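Local coordinates for protein 5-formaminoimidazole-4-carboxamide-1-(beta)-D-ribofuranosyl 5'-monophosphate synthetase (Methanocaldococcus jannaschii, PDB 2R7L) that catalyses the ATP- and formate-dependent formylation of AICAR to FAICAR in purine biosynthesis, without folates, as a homohexameric ATP-grasp ligase, at residues E9-Y14 with L109-G114; D102-S107 with R117-E122; F207-F212 with V220-M225. One frame throughout, in Å; residues are numbered along the deposited sequence.

Contacts 1 and 2 lie in the N-terminal part of the chain, their segments alternating, with centres about 16 Å apart. Met112 joins them: its CE lies 3.8 Å from CD1 of Leu119. Contact 3 is a hairpin of the ATP-grasp region. Its centre is about 27 Å from that of contact 1, yet the two meet where CZ of Phe113 lies 4.0 Å from CZ of Phe212. Contacts 2 and 3 stay about 11 Å apart at their nearest atoms. The Cys208 side chain (contact 3) comes within about 6 Å of ATP and 7 Å of AICAR, that of Leu119 (contact 2) stays about 12 Å from AICAR, and contact 1 lies away from both sites.

Contact 1 of 3, residues E9-Y14 with L109-G114; sequences EIFDKY and LVPMFG
Two donors grip the backbone O of Phe11, a residue that touches Pro111 through CB: N of Tyr14, at 3.0 Å, and the ammonium NZ of Lys16. The first bond closes a type I beta turn from Phe11 to Tyr14 after helix 4-11, and the turn presents Phe11 and Tyr14 to the proline, with Ile10 from the helix just before. Residues 109-114 are irregular, but Pro111 and Phe113 bond through their backbones to Val89 of strand 87-89, an outer strand of the four-stranded parallel sheet in this Rossmann-like part of the chain.

Pro111 wedges its CG and CD against the phenol end of Tyr14. The hydroxyl OH lies 3.2 Å from CD of Pro111, and the ring atom CZ of Tyr14 is 3.8 Å from CG of the same proline. Within the turn, CA of Phe11 sits over one face of the Tyr14 ring, toward its rim. The hydroxyl itself is buried and hydrogen-bonds to the carbonyl O of Ser87. Replacing Tyr14 by an alanine would probably leave that carbonyl without its partner and open a gap beside the CG and CD of Pro111.

Phe11 CB lies 4.1 Å from CG of Pro111, while an anti chi1 (-179°) sends the ring on to Ile88 and Leu351, with Lys16 making a cation-pi contact. Ile10 comes in at about a right angle to the proline: its gamma methyl CG2 rests 3.9 Å from CD of Pro111.

Contact 2 of 3, residues D102-S107 with R117-E122; sequences DNVENS and RILRWE
Arg117 starts away from helix 101-106, but bends at chi2 and chi3 bring its guanidinium back to Glu105. NH2 of Arg117 lies 2.6 Å from the backbone O of Glu105, which sits at the edge of the guanidinium, in its plane. The carboxylate comes differently: OE1 of Glu105 hovers over one face, 3.4 Å from NH2 of Arg117. This salt bridge is purely one of charge, since no N-H points at the oxygen.

Leu119 lies against the opposing helix, with CB 3.7 Å from OE2 of Glu105 and CD1 4.1 Å from CG1 of Val104. Next, Arg120 bends at chi3 and passes obliquely across the carbon chain of Glu105, its NH1 3.5 Å from CG of Glu105, to Asp102. There NH1 gives a hydrogen-bonded salt bridge to OD1 of Asp102, modelled at a doubtfully short 2.5 Å, with the two flat groups turned 51° apart. Glu105 thus touches both arginines.

The pairing fastens the irregular, helix-like turn ahead of helix 125-135 to helix 101-106. Leu119 also packs on Ile96 of helix 93-99, as does Glu122, while Trp121 rests on Leu127 and Leu131 of helix 125-135.

Contact 3 of 3, residues F207-F212 with V220-M225; sequences FCIHYF and VELLGM
Phe212 carries its ring anti to the backbone N (chi1 -172°) and Glu221 runs extended beyond CG, which lays the two side by side, pointing the same way. Ring and carboxylate are turned 35° apart, with CD2 of Phe212 4.1 Å from OE1 of Glu221. That buried carboxylate is paired with Arg342 and Lys217. Their backbones are paired too: N of Glu221 bonds to O of Phe212 at 2.7 Å, and N of Phe212 to O of Glu221.

Strands 205-214 and 219-230 form an antiparallel hairpin in the five-stranded sheet of the ATP-grasp region, interrupted here by a classic beta bulge. Leu223 and Gly224 both face His210: O of His210 takes the N-H of Leu223 at 2.9 Å and, weakly, that of Gly224. N of His210 gives a nearly straight bond (168°) to O of Gly224. The peptide joining Gly224 to Met225 lies at the edge of the imidazole, whose NE2 bonds to Asp226.

On the face carrying Ile209, Tyr211 and Leu222, CG2 of Ile209 presses tightly on CD1 of Leu222 at 3.5 Å. CD1 of Tyr211 meets CG1 of Val220 at 3.6 Å. Met225 makes an oblique Met-aromatic contact, its SD 4.0 Å from CD1 of Phe207.

Contact 1 of 3, residues E9-Y14 with L109-G114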
loop_
_atom_site.group_PDB
_atom_site.type_symbol
_atom_site.label_atom_id
_atom_site.label_comp_id
_atom_site.label_asym_id
_atom_site.label_seq_id
_atom_site.Cartn_x
_atom_site.Cartn_y
_atom_site.Cartn_z
ATOM N N GLU A 9 6.922 -27.187 -28.083
ATOM C CA GLU A 9 7.885 -28.242 -27.793
ATOM C C GLU A 9 9.247 -27.685 -27.388
ATOM O O GLU A 9 10.097 -28.421 -26.891
ATOM C CB GLU A 9 8.013 -29.205 -28.979
ATOM C CG GLU A 9 6.730 -29.992 -29.269
ATOM C CD GLU A 9 6.892 -31.024 -30.378
ATOM O OE1 GLU A 9 7.981 -31.632 -30.484
ATOM O OE2 GLU A 9 5.921 -31.231 -31.139
ATOM N N ILE A 10 9.460 -26.391 -27.608
ATOM C CA ILE A 10 10.642 -25.715 -27.074
ATOM C C ILE A 10 10.371 -25.356 -25.614
ATOM O O ILE A 10 11.244 -25.480 -24.750
ATOM C CB ILE A 10 10.979 -24.424 -27.857
ATOM C CG1 ILE A 10 11.473 -24.751 -29.269
ATOM C CG2 ILE A 10 12.042 -23.607 -27.126
ATOM C CD1 ILE A 10 12.896 -25.269 -29.324
ATOM N N PHE A 11 9.140 -24.921 -25.358
ATOM C CA PHE A 11 8.711 -24.512 -24.032
ATOM C C PHE A 11 8.499 -25.723 -23.130
ATOM O O PHE A 11 8.645 -25.626 -21.911
ATOM C CB PHE A 11 7.416 -23.700 -24.126
ATOM C CG PHE A 11 6.903 -23.223 -22.796
ATOM C CD1 PHE A 11 5.812 -23.836 -22.198
ATOM C CD2 PHE A 11 7.518 -22.168 -22.138
ATOM C CE1 PHE A 11 5.341 -23.400 -20.966
ATOM C CE2 PHE A 11 7.053 -21.731 -20.910
ATOM C CZ PHE A 11 5.961 -22.346 -20.325
ATOM N N ASP A 12 8.151 -26.860 -23.733
ATOM C CA ASP A 12 7.932 -28.098 -22.985
ATOM C C ASP A 12 9.214 -28.614 -22.347
ATOM O O ASP A 12 9.171 -29.409 -21.412
ATOM C CB ASP A 12 7.329 -29.177 -23.883
ATOM C CG ASP A 12 5.817 -29.131 -23.909
ATOM O OD1 ASP A 12 5.221 -28.570 -22.962
ATOM O OD2 ASP A 12 5.222 -29.662 -24.872
ATOM N N LYS A 13 10.352 -28.156 -22.857
ATOM C CA LYS A 13 11.646 -28.561 -22.333
ATOM C C LYS A 13 12.181 -27.510 -21.372
ATOM O O LYS A 13 13.321 -27.587 -20.914
ATOM C CB LYS A 13 12.634 -28.788 -23.478
ATOM C CG LYS A 13 12.143 -29.779 -24.518
ATOM C CD LYS A 13 13.219 -30.090 -25.548
ATOM C CE LYS A 13 12.729 -31.120 -26.559
ATOM N NZ LYS A 13 13.818 -31.555 -27.480
ATOM N N TYR A 14 11.345 -26.519 -21.079
ATOM C CA TYR A 14 11.691 -25.464 -20.137
ATOM C C TYR A 14 11.508 -25.961 -18.702
ATOM O O TYR A 14 10.625 -26.769 -18.426
ATOM C CB TYR A 14 10.793 -24.241 -20.375
ATOM C CG TYR A 14 11.339 -23.190 -21.332
ATOM C CD1 TYR A 14 12.353 -23.488 -22.239
ATOM C CD2 TYR A 14 10.814 -21.900 -21.342
ATOM C CE1 TYR A 14 12.843 -22.525 -23.111
ATOM C CE2 TYR A 14 11.290 -20.938 -22.212
ATOM C CZ TYR A 14 12.303 -21.253 -23.092
ATOM O OH TYR A 14 12.777 -20.287 -23.951
ATOM N N LEU A 109 13.790 -18.932 -32.713
ATOM C CA LEU A 109 13.238 -20.072 -31.983
ATOM C C LEU A 109 13.253 -19.862 -30.469
ATOM O O LEU A 109 14.026 -20.495 -29.749
ATOM C CB LEU A 109 13.987 -21.355 -32.356
ATOM C CG LEU A 109 13.837 -21.833 -33.801
ATOM C CD1 LEU A 109 14.809 -22.968 -34.092
ATOM C CD2 LEU A 109 12.404 -22.258 -34.080
ATOM N N VAL A 110 12.397 -18.961 -29.999
ATOM C CA VAL A 110 12.239 -18.691 -28.576
ATOM C C VAL A 110 10.773 -18.388 -28.338
ATOM O O VAL A 110 10.170 -17.646 -29.107
ATOM C CB VAL A 110 13.085 -17.488 -28.123
ATOM C CG1 VAL A 110 13.137 -17.404 -26.594
ATOM C CG2 VAL A 110 14.486 -17.583 -28.690
ATOM N N PRO A 111 10.178 -18.988 -27.293
ATOM C CA PRO A 111 8.779 -18.711 -26.992
ATOM C C PRO A 111 8.545 -17.206 -26.906
ATOM O O PRO A 111 9.405 -16.475 -26.416
ATOM C CB PRO A 111 8.582 -19.373 -25.629
ATOM C CG PRO A 111 9.564 -20.486 -25.622
ATOM C CD PRO A 111 10.761 -19.961 -26.353
ATOM N N MET A 112 7.399 -16.748 -27.392
ATOM C CA MET A 112 7.152 -15.315 -27.507
ATOM C C MET A 112 5.724 -15.024 -27.112
ATOM O O MET A 112 4.808 -15.692 -27.577
ATOM C CB MET A 112 7.397 -14.845 -28.944
ATOM C CG MET A 112 8.188 -13.547 -29.053
ATOM S SD MET A 112 8.370 -12.970 -30.758
ATOM C CE MET A 112 6.636 -12.841 -31.220
ATOM N N PHE A 113 5.532 -14.040 -26.238
ATOM C CA PHE A 113 4.186 -13.647 -25.845
ATOM C C PHE A 113 3.487 -12.957 -27.019
ATOM O O PHE A 113 4.047 -12.053 -27.631
ATOM C CB PHE A 113 4.231 -12.712 -24.630
ATOM C CG PHE A 113 2.874 -12.305 -24.134
ATOM C CD1 PHE A 113 2.144 -13.143 -23.304
ATOM C CD2 PHE A 113 2.321 -11.090 -24.503
ATOM C CE1 PHE A 113 0.889 -12.775 -22.846
ATOM C CE2 PHE A 113 1.067 -10.716 -24.052
ATOM C CZ PHE A 113 0.351 -11.557 -23.213
ATOM N N GLY A 114 2.268 -13.388 -27.328
ATOM C CA GLY A 114 1.505 -12.806 -28.426
ATOM C C GLY A 114 1.301 -13.719 -29.628
ATOM O O GLY A 114 1.723 -14.879 -29.627
#

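Contact 2 of 3, residues D102-S107 with R117-E122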
loop_
_atom_site.group_PDB
_atom_site.type_symbol
_atom_site.label_atom_id
_atom_site.label_comp_id
_atom_site.label_asym_id
_atom_site.label_seq_id
_atom_site.Cartn_x
_atom_site.Cartn_y
_atom_site.Cartn_z
ATOM N N ASP A 102 11.285 -10.838 -40.644
ATOM C CA ASP A 102 11.359 -12.129 -41.313
ATOM C C ASP A 102 12.061 -13.145 -40.421
ATOM O O ASP A 102 11.579 -14.263 -40.249
ATOM C CB ASP A 102 12.043 -12.007 -42.674
ATOM C CG ASP A 102 11.084 -11.560 -43.767
ATOM O OD1 ASP A 102 9.857 -11.718 -43.586
ATOM O OD2 ASP A 102 11.555 -11.053 -44.807
ATOM N N ASN A 103 13.191 -12.742 -39.846
ATOM C CA ASN A 103 13.856 -13.537 -38.823
ATOM C C ASN A 103 12.927 -13.863 -37.649
ATOM O O ASN A 103 13.043 -14.924 -37.045
ATOM C CB ASN A 103 15.096 -12.813 -38.303
ATOM C CG ASN A 103 16.182 -12.684 -39.353
ATOM O OD1 ASN A 103 16.227 -13.449 -40.320
ATOM N ND2 ASN A 103 17.074 -11.717 -39.162
ATOM N N VAL A 104 12.008 -12.953 -37.331
ATOM C CA VAL A 104 11.067 -13.167 -36.234
ATOM C C VAL A 104 10.038 -14.230 -36.596
ATOM O O VAL A 104 9.626 -15.018 -35.745
ATOM C CB VAL A 104 10.322 -11.866 -35.830
ATOM C CG1 VAL A 104 9.189 -12.179 -34.868
ATOM C CG2 VAL A 104 11.275 -10.857 -35.207
ATOM N N GLU A 105 9.627 -14.260 -37.858
ATOM C CA GLU A 105 8.543 -15.153 -38.275
ATOM C C GLU A 105 8.982 -16.606 -38.452
ATOM O O GLU A 105 8.156 -17.514 -38.342
ATOM C CB GLU A 105 7.879 -14.656 -39.564
ATOM C CG GLU A 105 7.235 -13.282 -39.461
ATOM C CD GLU A 105 5.982 -13.278 -38.610
ATOM O OE1 GLU A 105 5.213 -14.259 -38.671
ATOM O OE2 GLU A 105 5.761 -12.287 -37.883
ATOM N N ASN A 106 10.269 -16.827 -38.727
ATOM C CA ASN A 106 10.751 -18.182 -39.020
ATOM C C ASN A 106 12.225 -18.501 -38.708
ATOM O O ASN A 106 12.741 -19.533 -39.131
ATOM C CB ASN A 106 10.408 -18.578 -40.465
ATOM C CG ASN A 106 10.562 -17.427 -41.447
ATOM O OD1 ASN A 106 11.626 -16.814 -41.550
ATOM N ND2 ASN A 106 9.494 -17.141 -42.189
ATOM N N SER A 107 12.894 -17.635 -37.957
ATOM C CA SER A 107 14.285 -17.876 -37.587
ATOM C C SER A 107 14.528 -17.702 -36.080
ATOM O O SER A 107 15.580 -18.083 -35.566
ATOM C CB SER A 107 15.207 -16.958 -38.393
ATOM O OG SER A 107 16.512 -16.896 -37.841
ATOM N N ARG A 117 2.127 -14.582 -35.957
ATOM C CA ARG A 117 1.723 -14.401 -37.348
ATOM C C ARG A 117 1.211 -12.982 -37.605
ATOM O O ARG A 117 1.424 -12.418 -38.678
ATOM C CB ARG A 117 0.635 -15.414 -37.729
ATOM C CG ARG A 117 1.030 -16.888 -37.613
ATOM C CD ARG A 117 1.950 -17.348 -38.747
ATOM N NE ARG A 117 3.357 -17.338 -38.352
ATOM C CZ ARG A 117 4.366 -17.702 -39.141
ATOM N NH1 ARG A 117 4.135 -18.108 -40.385
ATOM N NH2 ARG A 117 5.612 -17.655 -38.683
ATOM N N ILE A 118 0.548 -12.404 -36.608
ATOM C CA ILE A 118 -0.150 -11.139 -36.788
ATOM C C ILE A 118 0.780 -9.928 -36.780
ATOM O O ILE A 118 0.365 -8.816 -37.091
ATOM C CB ILE A 118 -1.291 -10.968 -35.764
ATOM C CG1 ILE A 118 -2.397 -10.092 -36.348
ATOM C CG2 ILE A 118 -0.766 -10.426 -34.437
ATOM C CD1 ILE A 118 -3.545 -9.863 -35.415
ATOM N N LEU A 119 2.047 -10.145 -36.453
ATOM C CA LEU A 119 3.012 -9.060 -36.465
ATOM C C LEU A 119 3.239 -8.567 -37.893
ATOM O O LEU A 119 3.720 -7.453 -38.112
ATOM C CB LEU A 119 4.336 -9.505 -35.834
ATOM C CG LEU A 119 4.310 -9.906 -34.349
ATOM C CD1 LEU A 119 5.710 -10.244 -33.861
ATOM C CD2 LEU A 119 3.694 -8.815 -33.484
ATOM N N ARG A 120 2.887 -9.406 -38.858
ATOM C CA ARG A 120 3.070 -9.077 -40.261
ATOM C C ARG A 120 1.934 -8.180 -40.734
ATOM O O ARG A 120 2.114 -7.345 -41.614
ATOM C CB ARG A 120 3.136 -10.350 -41.102
ATOM C CG ARG A 120 3.997 -10.199 -42.330
ATOM C CD ARG A 120 4.104 -11.487 -43.103
ATOM N NE ARG A 120 5.354 -12.214 -42.875
ATOM C CZ ARG A 120 6.570 -11.693 -43.004
ATOM N NH1 ARG A 120 7.636 -12.453 -42.796
ATOM N NH2 ARG A 120 6.728 -10.416 -43.324
ATOM N N TRP A 121 0.766 -8.345 -40.129
ATOM C CA TRP A 121 -0.381 -7.513 -40.452
ATOM C C TRP A 121 -0.264 -6.085 -39.912
ATOM O O TRP A 121 -1.091 -5.229 -40.226
ATOM C CB TRP A 121 -1.661 -8.173 -39.952
ATOM C CG TRP A 121 -2.080 -9.336 -40.794
ATOM C CD1 TRP A 121 -1.369 -10.480 -41.033
ATOM C CD2 TRP A 121 -3.306 -9.466 -41.521
ATOM N NE1 TRP A 121 -2.083 -11.314 -41.860
ATOM C CE2 TRP A 121 -3.274 -10.714 -42.174
ATOM C CE3 TRP A 121 -4.430 -8.647 -41.680
ATOM C CZ2 TRP A 121 -4.323 -11.162 -42.975
ATOM C CZ3 TRP A 121 -5.473 -9.093 -42.472
ATOM C CH2 TRP A 121 -5.412 -10.338 -43.110
ATOM N N GLU A 122 0.764 -5.829 -39.107
ATOM C CA GLU A 122 0.994 -4.484 -38.578
ATOM C C GLU A 122 2.097 -3.799 -39.368
ATOM O O GLU A 122 2.277 -2.589 -39.283
ATOM C CB GLU A 122 1.367 -4.522 -37.088
ATOM C CG GLU A 122 2.792 -5.008 -36.814
ATOM C CD GLU A 122 3.271 -4.732 -35.393
ATOM O OE1 GLU A 122 4.440 -5.065 -35.094
ATOM O OE2 GLU A 122 2.491 -4.186 -34.580
#

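Contact 3 of 3, residues F207-F212 with V220-M225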
loop_
_atom_site.group_PDB
_atom_site.type_symbol
_atom_site.label_atom_id
_atom_site.label_comp_id
_atom_site.label_asym_id
_atom_site.label_seq_id
_atom_site.Cartn_x
_atom_site.Cartn_y
_atom_site.Cartn_z
ATOM N N PHE A 207 -5.753 10.428 -29.764
ATOM C CA PHE A 207 -5.881 9.453 -28.688
ATOM C C PHE A 207 -5.292 8.155 -29.195
ATOM O O PHE A 207 -5.881 7.508 -30.053
ATOM C CB PHE A 207 -7.354 9.215 -28.358
ATOM C CG PHE A 207 -8.048 10.412 -27.778
ATOM C CD1 PHE A 207 -8.000 10.664 -26.417
ATOM C CD2 PHE A 207 -8.763 11.281 -28.595
ATOM C CE1 PHE A 207 -8.649 11.764 -25.874
ATOM C CE2 PHE A 207 -9.406 12.381 -28.063
ATOM C CZ PHE A 207 -9.343 12.625 -26.690
ATOM N N CYS A 208 -4.108 7.805 -28.700
ATOM C CA CYS A 208 -3.554 6.483 -28.931
ATOM C C CYS A 208 -4.060 5.583 -27.806
ATOM O O CYS A 208 -3.666 5.724 -26.653
ATOM C CB CYS A 208 -2.027 6.529 -28.977
ATOM S SG CYS A 208 -1.354 7.737 -30.188
ATOM N N ILE A 209 -4.963 4.675 -28.156
ATOM C CA ILE A 209 -5.686 3.874 -27.177
ATOM C C ILE A 209 -5.046 2.503 -27.004
ATOM O O ILE A 209 -4.917 1.728 -27.961
ATOM C CB ILE A 209 -7.164 3.731 -27.589
ATOM C CG1 ILE A 209 -7.768 5.126 -27.818
ATOM C CG2 ILE A 209 -7.941 2.967 -26.530
ATOM C CD1 ILE A 209 -9.000 5.148 -28.717
ATOM N N HIS A 210 -4.628 2.209 -25.778
ATOM C CA HIS A 210 -3.929 0.960 -25.510
ATOM C C HIS A 210 -4.872 -0.079 -24.904
ATOM O O HIS A 210 -5.388 0.090 -23.792
ATOM C CB HIS A 210 -2.697 1.214 -24.640
ATOM C CG HIS A 210 -1.841 2.342 -25.137
ATOM N ND1 HIS A 210 -0.824 2.161 -26.050
ATOM C CD2 HIS A 210 -1.864 3.667 -24.858
ATOM C CE1 HIS A 210 -0.254 3.325 -26.309
ATOM N NE2 HIS A 210 -0.864 4.254 -25.595
ATOM N N TYR A 211 -5.119 -1.142 -25.661
ATOM C CA TYR A 211 -6.011 -2.208 -25.216
ATOM C C TYR A 211 -5.202 -3.438 -24.805
ATOM O O TYR A 211 -4.021 -3.559 -25.129
ATOM C CB TYR A 211 -6.972 -2.638 -26.332
ATOM C CG TYR A 211 -7.845 -1.569 -26.960
ATOM C CD1 TYR A 211 -9.187 -1.469 -26.628
ATOM C CD2 TYR A 211 -7.338 -0.698 -27.925
ATOM C CE1 TYR A 211 -10.001 -0.517 -27.217
ATOM C CE2 TYR A 211 -8.143 0.266 -28.515
ATOM C CZ TYR A 211 -9.474 0.342 -28.160
ATOM O OH TYR A 211 -10.284 1.283 -28.728
ATOM N N PHE A 212 -5.862 -4.364 -24.118
ATOM C CA PHE A 212 -5.289 -5.674 -23.842
ATOM C C PHE A 212 -6.376 -6.712 -24.067
ATOM O O PHE A 212 -7.434 -6.645 -23.436
ATOM C CB PHE A 212 -4.779 -5.767 -22.397
ATOM C CG PHE A 212 -4.006 -7.030 -22.102
ATOM C CD1 PHE A 212 -2.640 -7.072 -22.279
ATOM C CD2 PHE A 212 -4.655 -8.182 -21.674
ATOM C CE1 PHE A 212 -1.919 -8.232 -22.013
ATOM C CE2 PHE A 212 -3.939 -9.345 -21.416
ATOM C CZ PHE A 212 -2.568 -9.366 -21.592
ATOM N N VAL A 220 -11.581 -7.857 -24.013
ATOM C CA VAL A 220 -10.779 -6.703 -24.421
ATOM C C VAL A 220 -10.816 -5.683 -23.291
ATOM O O VAL A 220 -11.887 -5.248 -22.874
ATOM C CB VAL A 220 -11.320 -6.057 -25.719
ATOM C CG1 VAL A 220 -10.648 -4.711 -25.969
ATOM C CG2 VAL A 220 -11.122 -6.990 -26.909
ATOM N N GLU A 221 -9.649 -5.311 -22.784
ATOM C CA GLU A 221 -9.587 -4.355 -21.676
ATOM C C GLU A 221 -8.976 -3.052 -22.150
ATOM O O GLU A 221 -8.096 -3.061 -23.005
ATOM C CB GLU A 221 -8.734 -4.917 -20.528
ATOM C CG GLU A 221 -9.142 -6.314 -20.085
ATOM C CD GLU A 221 -8.090 -7.001 -19.238
ATOM O OE1 GLU A 221 -7.061 -6.372 -18.890
ATOM O OE2 GLU A 221 -8.293 -8.187 -18.924
ATOM N N LEU A 222 -9.428 -1.941 -21.578
ATOM C CA LEU A 222 -8.794 -0.651 -21.806
ATOM C C LEU A 222 -7.790 -0.316 -20.705
ATOM O O LEU A 222 -8.148 -0.210 -19.516
ATOM C CB LEU A 222 -9.843 0.457 -21.925
ATOM C CG LEU A 222 -9.316 1.893 -21.936
ATOM C CD1 LEU A 222 -8.533 2.187 -23.206
ATOM C CD2 LEU A 222 -10.482 2.859 -21.777
ATOM N N LEU A 223 -6.534 -0.134 -21.110
ATOM C CA LEU A 223 -5.436 0.069 -20.167
ATOM C C LEU A 223 -5.012 1.527 -20.024
ATOM O O LEU A 223 -4.602 1.953 -18.947
ATOM C CB LEU A 223 -4.225 -0.801 -20.549
ATOM C CG LEU A 223 -4.105 -2.170 -19.858
ATOM C CD1 LEU A 223 -3.872 -1.981 -18.378
ATOM C CD2 LEU A 223 -5.333 -3.050 -20.083
ATOM N N GLY A 224 -5.109 2.289 -21.106
ATOM C CA GLY A 224 -4.721 3.694 -21.064
ATOM C C GLY A 224 -4.639 4.369 -22.419
ATOM O O GLY A 224 -4.958 3.764 -23.452
ATOM N N MET A 225 -4.202 5.631 -22.414
ATOM C CA MET A 225 -4.172 6.443 -23.629
ATOM C C MET A 225 -3.094 7.500 -23.513
ATOM O O MET A 225 -2.850 8.031 -22.420
ATOM C CB MET A 225 -5.508 7.177 -23.828
ATOM C CG MET A 225 -6.743 6.302 -23.862
ATOM S SD MET A 225 -8.202 7.339 -24.121
ATOM C CE MET A 225 -9.510 6.114 -24.091
#